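Side-chain contacts in putative cytosine/guanine deaminase (Unidentified, PDB 2PAJ), which catalyses the hydrolytic deamination of 2-amino-4-hydroxypteridines such as isoxanthopterin to 2,4-dihydroxypteridines, releasing ammonium, with the aid of bound zinc: residues 12-17 and 66-71; 139-142 and 148-151. All blocks are in the same frame, centred on the assembly; numbering follows the deposited sequence.

Contact 1: residues 12-17 and 66-71; sequences TLIRNA and CVIYPA
Ala17 and Cys66 mark the point where the two backbones come closest, with their CA atoms 5.4 Å apart; from there the two segments diverge, and the CA atoms of Ile14 and Ile68 are already 9.6 Å from each other. No hydrogen bond crosses between 12-17 and 66-71; the strands belong to different sheets and meet mainly through side chains. Ile68 supplies the bridge. Its CG1 stands anti to the carbonyl carbon (chi1 -68°) and the chain runs on fully extended (chi2 179°), which carries the terminal CD1 across the gap between the backbones. There CD1 meets two methyl groups from the other segment, CG2 of Ile14 at 3.7 Å and CB of Ala17 at 3.6 Å. Ile14 thus offers its short branch to Ile68, and the two side chains meet at a slant. At the narrow end the contact passes to the backbone: Ala17 C lies 3.6 Å from Cys66 O, in plain van der Waals contact. Asn16, in a left-handed conformation, turns the chain after the strand and brings Ala17 round to this position; its backbone N is hydrogen-bonded to Asp38 and its side-chain amide to Thr64. The apolar cluster extends beyond the two segments, with Ile41 and Val61 against Ile14, and Ile39, Ile414 and Val416 against Ile68. Two sheets meeting through packed aliphatic side chains form a beta sandwich, here one sheet containing strands 11-15 and 39-42 and the other side built by 67-73 with 414-418. Such a small sandwich, assembled from both ends of the chain beside a metal-binding TIM barrel, is characteristic of this branch of the amidohydrolase superfamily.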
ATOM      1  N   THR A  12       4.464 -21.758 -14.815  1.00 63.12           N
ATOM      2  CA  THR A  12       3.415 -22.225 -13.940  1.00 61.73           C
ATOM      3  C   THR A  12       2.046 -22.045 -14.560  1.00 60.29           C
ATOM      4  O   THR A  12       1.807 -21.092 -15.293  1.00 59.95           O
ATOM      5  CB  THR A  12       3.481 -21.494 -12.603  1.00 61.98           C
ATOM      6  OG1 THR A  12       4.737 -21.789 -11.979  1.00 61.23           O
ATOM      7  CG2 THR A  12       2.336 -21.920 -11.705  1.00 61.73           C
ATOM      8  N   LEU A  13       1.146 -22.972 -14.266  1.00 59.02           N
ATOM      9  CA  LEU A  13      -0.191 -22.892 -14.808  1.00 57.74           C
ATOM     10  C   LEU A  13      -1.239 -22.977 -13.714  1.00 57.50           C
ATOM     11  O   LEU A  13      -1.374 -23.986 -13.033  1.00 56.69           O
ATOM     12  CB  LEU A  13      -0.415 -24.007 -15.831  1.00 57.23           C
ATOM     13  CG  LEU A  13      -1.664 -23.948 -16.716  1.00 57.47           C
ATOM     14  CD1 LEU A  13      -1.500 -22.863 -17.755  1.00 55.68           C
ATOM     15  CD2 LEU A  13      -1.881 -25.290 -17.395  1.00 57.76           C
ATOM     16  N   ILE A  14      -1.960 -21.881 -13.534  1.00 58.07           N
ATOM     17  CA  ILE A  14      -3.040 -21.827 -12.567  1.00 59.07           C
ATOM     18  C   ILE A  14      -4.222 -22.295 -13.411  1.00 58.23           C
ATOM     19  O   ILE A  14      -4.538 -21.690 -14.440  1.00 57.36           O
ATOM     20  CB  ILE A  14      -3.252 -20.381 -12.070  1.00 60.96           C
ATOM     21  CG1 ILE A  14      -1.956 -19.856 -11.439  1.00 60.65           C
ATOM     22  CG2 ILE A  14      -4.383 -20.326 -11.060  1.00 61.05           C
ATOM     23  CD1 ILE A  14      -2.023 -18.400 -11.035  1.00 60.89           C
ATOM     24  N   ARG A  15      -4.852 -23.390 -13.002  1.00 58.04           N
ATOM     25  CA  ARG A  15      -5.950 -23.928 -13.789  1.00 57.62           C
ATOM     26  C   ARG A  15      -7.316 -23.945 -13.137  1.00 56.11           C
ATOM     27  O   ARG A  15      -7.451 -24.039 -11.912  1.00 55.26           O
ATOM     28  CB  ARG A  15      -5.657 -25.369 -14.214  1.00 58.72           C
ATOM     29  CG  ARG A  15      -4.225 -25.694 -14.555  1.00 62.15           C
ATOM     30  CD  ARG A  15      -4.145 -27.161 -14.952  1.00 65.37           C
ATOM     31  NE  ARG A  15      -4.956 -27.437 -16.144  1.00 67.77           N
ATOM     32  CZ  ARG A  15      -5.351 -28.651 -16.527  1.00 67.77           C
ATOM     33  NH1 ARG A  15      -5.019 -29.724 -15.810  1.00 67.18           N
ATOM     34  NH2 ARG A  15      -6.069 -28.794 -17.636  1.00 66.42           N
ATOM     35  N   ASN A  16      -8.323 -23.863 -14.002  1.00 54.54           N
ATOM     36  CA  ASN A  16      -9.723 -23.961 -13.626  1.00 52.35           C
ATOM     37  C   ASN A  16     -10.243 -22.987 -12.578  1.00 51.97           C
ATOM     38  O   ASN A  16     -10.857 -23.395 -11.597  1.00 52.14           O
ATOM     39  CB  ASN A  16      -9.976 -25.402 -13.184  1.00 51.45           C
ATOM     40  CG  ASN A  16     -11.424 -25.766 -13.207  1.00 51.93           C
ATOM     41  OD1 ASN A  16     -12.111 -25.543 -14.200  1.00 50.94           O
ATOM     42  ND2 ASN A  16     -11.905 -26.345 -12.114  1.00 50.98           N
ATOM     43  N   ALA A  17     -10.012 -21.698 -12.792  1.00 52.41           N
ATOM     44  CA  ALA A  17     -10.469 -20.685 -11.842  1.00 51.70           C
ATOM     45  C   ALA A  17     -11.979 -20.461 -11.991  1.00 51.75           C
ATOM     46  O   ALA A  17     -12.515 -20.484 -13.106  1.00 53.44           O
ATOM     47  CB  ALA A  17      -9.726 -19.385 -12.071  1.00 49.11           C
ATOM     48  N   CYS A  66     -11.813 -21.651  -7.008  1.00 55.47           N
ATOM     49  CA  CYS A  66     -11.162 -20.464  -6.483  1.00 54.14           C
ATOM     50  C   CYS A  66     -11.346 -19.257  -7.372  1.00 54.19           C
ATOM     51  O   CYS A  66     -11.527 -19.366  -8.578  1.00 53.63           O
ATOM     52  CB  CYS A  66      -9.670 -20.712  -6.273  1.00 53.63           C
ATOM     53  SG  CYS A  66      -9.307 -21.908  -5.001  1.00 53.59           S
ATOM     54  N   VAL A  67     -11.291 -18.095  -6.738  1.00 54.54           N
ATOM     55  CA  VAL A  67     -11.441 -16.820  -7.413  1.00 54.30           C
ATOM     56  C   VAL A  67     -10.063 -16.164  -7.499  1.00 52.76           C
ATOM     57  O   VAL A  67      -9.266 -16.212  -6.557  1.00 50.92           O
ATOM     58  CB  VAL A  67     -12.429 -15.908  -6.630  1.00 55.69           C
ATOM     59  CG1 VAL A  67     -12.610 -14.580  -7.332  1.00 57.61           C
ATOM     60  CG2 VAL A  67     -13.769 -16.606  -6.494  1.00 55.47           C
ATOM     61  N   ILE A  68      -9.786 -15.564  -8.648  1.00 52.27           N
ATOM     62  CA  ILE A  68      -8.512 -14.903  -8.872  1.00 52.03           C
ATOM     63  C   ILE A  68      -8.724 -13.396  -8.960  1.00 51.96           C
ATOM     64  O   ILE A  68      -9.678 -12.924  -9.574  1.00 52.70           O
ATOM     65  CB  ILE A  68      -7.830 -15.443 -10.164  1.00 51.60           C
ATOM     66  CG1 ILE A  68      -7.420 -16.902  -9.948  1.00 48.12           C
ATOM     67  CG2 ILE A  68      -6.608 -14.615 -10.510  1.00 50.24           C
ATOM     68  CD1 ILE A  68      -6.781 -17.547 -11.137  1.00 47.86           C
ATOM     69  N   TYR A  69      -7.827 -12.664  -8.308  1.00 52.05           N
ATOM     70  CA  TYR A  69      -7.828 -11.203  -8.236  1.00 51.94           C
ATOM     71  C   TYR A  69      -6.373 -10.784  -8.433  1.00 51.57           C
ATOM     72  O   TYR A  69      -5.456 -11.601  -8.286  1.00 50.64           O
ATOM     73  CB  TYR A  69      -8.194 -10.751  -6.813  1.00 53.90           C
ATOM     74  CG  TYR A  69      -9.648 -10.482  -6.444  1.00 55.11           C
ATOM     75  CD1 TYR A  69     -10.682 -11.331  -6.857  1.00 56.67           C
ATOM     76  CD2 TYR A  69      -9.972  -9.406  -5.601  1.00 56.17           C
ATOM     77  CE1 TYR A  69     -11.994 -11.120  -6.442  1.00 58.47           C
ATOM     78  CE2 TYR A  69     -11.274  -9.188  -5.179  1.00 57.74           C
ATOM     79  CZ  TYR A  69     -12.281 -10.048  -5.600  1.00 58.59           C
ATOM     80  OH  TYR A  69     -13.565  -9.849  -5.155  1.00 57.96           O
ATOM     81  N   PRO A  70      -6.132  -9.522  -8.804  1.00 50.93           N
ATOM     82  CA  PRO A  70      -4.722  -9.163  -8.940  1.00 50.27           C
ATOM     83  C   PRO A  70      -4.350  -8.834  -7.485  1.00 50.05           C
ATOM     84  O   PRO A  70      -5.206  -8.377  -6.727  1.00 51.07           O
ATOM     85  CB  PRO A  70      -4.761  -7.942  -9.856  1.00 49.83           C
ATOM     86  CG  PRO A  70      -6.075  -7.354  -9.599  1.00 50.18           C
ATOM     87  CD  PRO A  70      -6.984  -8.552  -9.506  1.00 51.54           C
ATOM     88  N   ALA A  71      -3.120  -9.112  -7.062  1.00 49.49           N
ATOM     89  CA  ALA A  71      -2.718  -8.826  -5.682  1.00 48.23           C
ATOM     90  C   ALA A  71      -2.968  -7.347  -5.341  1.00 48.26           C
ATOM     91  O   ALA A  71      -2.908  -6.486  -6.214  1.00 49.72           O
ATOM     92  CB  ALA A  71      -1.249  -9.190  -5.482  1.00 47.15           C
TER

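Contact 2: residues 139-142 and 148-151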
ATOM      1  N   TYR A 139       8.127   7.623   8.987  1.00 57.56           N
ATOM      2  CA  TYR A 139       8.592   8.916   9.442  1.00 58.65           C
ATOM      3  C   TYR A 139       9.368   8.868  10.736  1.00 59.66           C
ATOM      4  O   TYR A 139       9.548   9.887  11.420  1.00 60.55           O
ATOM      5  CB  TYR A 139       7.454   9.939   9.498  1.00 58.05           C
ATOM      6  CG  TYR A 139       6.296   9.602  10.389  1.00 58.49           C
ATOM      7  CD1 TYR A 139       6.426   9.619  11.776  1.00 57.59           C
ATOM      8  CD2 TYR A 139       5.044   9.357   9.840  1.00 59.38           C
ATOM      9  CE1 TYR A 139       5.343   9.413  12.594  1.00 58.79           C
ATOM     10  CE2 TYR A 139       3.947   9.146  10.637  1.00 60.91           C
ATOM     11  CZ  TYR A 139       4.100   9.176  12.016  1.00 60.37           C
ATOM     12  OH  TYR A 139       3.011   8.969  12.817  1.00 62.45           O
ATOM     13  N   VAL A 140       9.855   7.681  11.068  1.00 59.74           N
ATOM     14  CA  VAL A 140      10.694   7.592  12.241  1.00 61.50           C
ATOM     15  C   VAL A 140      12.128   7.824  11.729  1.00 61.49           C
ATOM     16  O   VAL A 140      12.771   6.950  11.134  1.00 60.07           O
ATOM     17  CB  VAL A 140      10.547   6.234  12.986  1.00 61.97           C
ATOM     18  CG1 VAL A 140       9.163   5.665  12.726  1.00 63.46           C
ATOM     19  CG2 VAL A 140      11.634   5.267  12.604  1.00 60.67           C
ATOM     20  N   TYR A 141      12.575   9.064  11.919  1.00 61.73           N
ATOM     21  CA  TYR A 141      13.896   9.535  11.532  1.00 61.89           C
ATOM     22  C   TYR A 141      14.196  10.684  12.492  1.00 62.97           C
ATOM     23  O   TYR A 141      13.294  11.429  12.885  1.00 62.82           O
ATOM     24  CB  TYR A 141      13.877  10.067  10.103  1.00 61.76           C
ATOM     25  CG  TYR A 141      13.597   9.015   9.050  1.00 61.61           C
ATOM     26  CD1 TYR A 141      14.515   7.993   8.799  1.00 60.19           C
ATOM     27  CD2 TYR A 141      12.406   9.042   8.308  1.00 60.93           C
ATOM     28  CE1 TYR A 141      14.264   7.031   7.847  1.00 59.70           C
ATOM     29  CE2 TYR A 141      12.139   8.076   7.344  1.00 59.81           C
ATOM     30  CZ  TYR A 141      13.074   7.075   7.127  1.00 60.34           C
ATOM     31  OH  TYR A 141      12.817   6.090   6.219  1.00 59.95           O
ATOM     32  N   TYR A 142      15.458  10.822  12.881  1.00 63.81           N
ATOM     33  CA  TYR A 142      15.871  11.885  13.793  1.00 63.68           C
ATOM     34  C   TYR A 142      17.381  11.873  13.887  1.00 63.49           C
ATOM     35  O   TYR A 142      18.004  10.819  13.772  1.00 62.20           O
ATOM     36  CB  TYR A 142      15.259  11.671  15.176  1.00 65.42           C
ATOM     37  CG  TYR A 142      15.621  10.345  15.816  1.00 67.89           C
ATOM     38  CD1 TYR A 142      16.732  10.234  16.661  1.00 69.09           C
ATOM     39  CD2 TYR A 142      14.817   9.213  15.621  1.00 68.03           C
ATOM     40  CE1 TYR A 142      17.027   9.040  17.309  1.00 70.09           C
ATOM     41  CE2 TYR A 142      15.102   8.014  16.260  1.00 68.73           C
ATOM     42  CZ  TYR A 142      16.204   7.934  17.108  1.00 69.94           C
ATOM     43  OH  TYR A 142      16.465   6.764  17.785  1.00 70.13           O
ATOM     44  N   ASP A 148      19.004   1.976  11.065  1.00 61.87           N
ATOM     45  CA  ASP A 148      18.558   2.388   9.745  1.00 60.92           C
ATOM     46  C   ASP A 148      17.142   1.863   9.454  1.00 60.83           C
ATOM     47  O   ASP A 148      16.957   0.709   9.040  1.00 61.13           O
ATOM     48  CB  ASP A 148      19.531   1.887   8.673  1.00 59.47           C
ATOM     49  CG  ASP A 148      19.271   2.529   7.337  1.00 59.16           C
ATOM     50  OD1 ASP A 148      18.219   3.185   7.239  1.00 60.09           O
ATOM     51  OD2 ASP A 148      20.088   2.392   6.403  1.00 57.94           O
ATOM     52  N   SER A 149      16.149   2.714   9.693  1.00 58.85           N
ATOM     53  CA  SER A 149      14.751   2.367   9.451  1.00 57.45           C
ATOM     54  C   SER A 149      14.570   1.858   8.025  1.00 57.95           C
ATOM     55  O   SER A 149      14.092   0.745   7.791  1.00 57.79           O
ATOM     56  CB  SER A 149      13.876   3.594   9.647  1.00 55.24           C
ATOM     57  OG  SER A 149      13.998   4.041  10.975  1.00 57.73           O
ATOM     58  N   SER A 150      14.960   2.691   7.071  1.00 56.56           N
ATOM     59  CA  SER A 150      14.836   2.340   5.678  1.00 56.17           C
ATOM     60  C   SER A 150      15.439   0.970   5.384  1.00 57.74           C
ATOM     61  O   SER A 150      14.810   0.141   4.718  1.00 58.85           O
ATOM     62  CB  SER A 150      15.501   3.415   4.841  1.00 55.14           C
ATOM     63  OG  SER A 150      14.969   4.679   5.189  1.00 54.74           O
ATOM     64  N   ALA A 151      16.647   0.723   5.880  1.00 57.92           N
ATOM     65  CA  ALA A 151      17.305  -0.559   5.658  1.00 57.10           C
ATOM     66  C   ALA A 151      16.401  -1.692   6.118  1.00 55.77           C
ATOM     67  O   ALA A 151      16.104  -2.616   5.368  1.00 53.85           O
ATOM     68  CB  ALA A 151      18.610  -0.605   6.425  1.00 57.03           C
TER
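Near Val140 and Ser149, whose CA atoms are 7.2 Å apart, an irregular loop passes closest to the first turn of helix 149-159. Two serine hydroxyls tie the helix start to that loop. Ser149 OG donates to the backbone O of Val140 over 3.2 Å, approaching 23° out of the carbonyl plane, while its CB lies obliquely against CE1 of the Tyr141 ring. Ser150 OG, anti to its own carbonyl carbon (chi1 -54°), comes to the edge of that ring near its plane and shares a 2.8 Å hydrogen bond with Tyr141 OH. In the TIM barrel this is a beta-alpha connection: the loop leaves strand 131-136 and runs into helix 149-159, which leads on to the parallel neighbour 163-168. Leu166 of that neighbour packs against both Tyr141 and Ser150, and Arg168 makes a cation-pi contact with the tyrosine ring. Asp148 is the N-cap, its OD1 weakly accepting from N of Ala151 at 3.2 Å, and its OD2 forms a salt bridge with Arg199. The side chain of Val140 lies about 8 Å from those of the zinc ligand His78 and the probable substrate-binding Gln81, and Tyr139 meets the His78 ring directly.

In the fold
Both contacts are buried, yet they illustrate different ways of joining parts of one chain. Contact 1, in the sandwich, brings together strands of separate sheets chiefly by aliphatic packing and lies away from the annotated sites. Contact 2, in the barrel, joins a loop to the helix that follows it through hydroxyl hydrogen bonds, nearer the zinc site. The centres of contact 1 and contact 2 are about 37 Å apart, on opposite sides of the chain's centre, and the two do not touch. Strand 67-73 provides a structural connection: it carries half of contact 1, pairs in parallel with strand 131-136, which leads into contact 2, and runs on toward the zinc ligands His76 and His78.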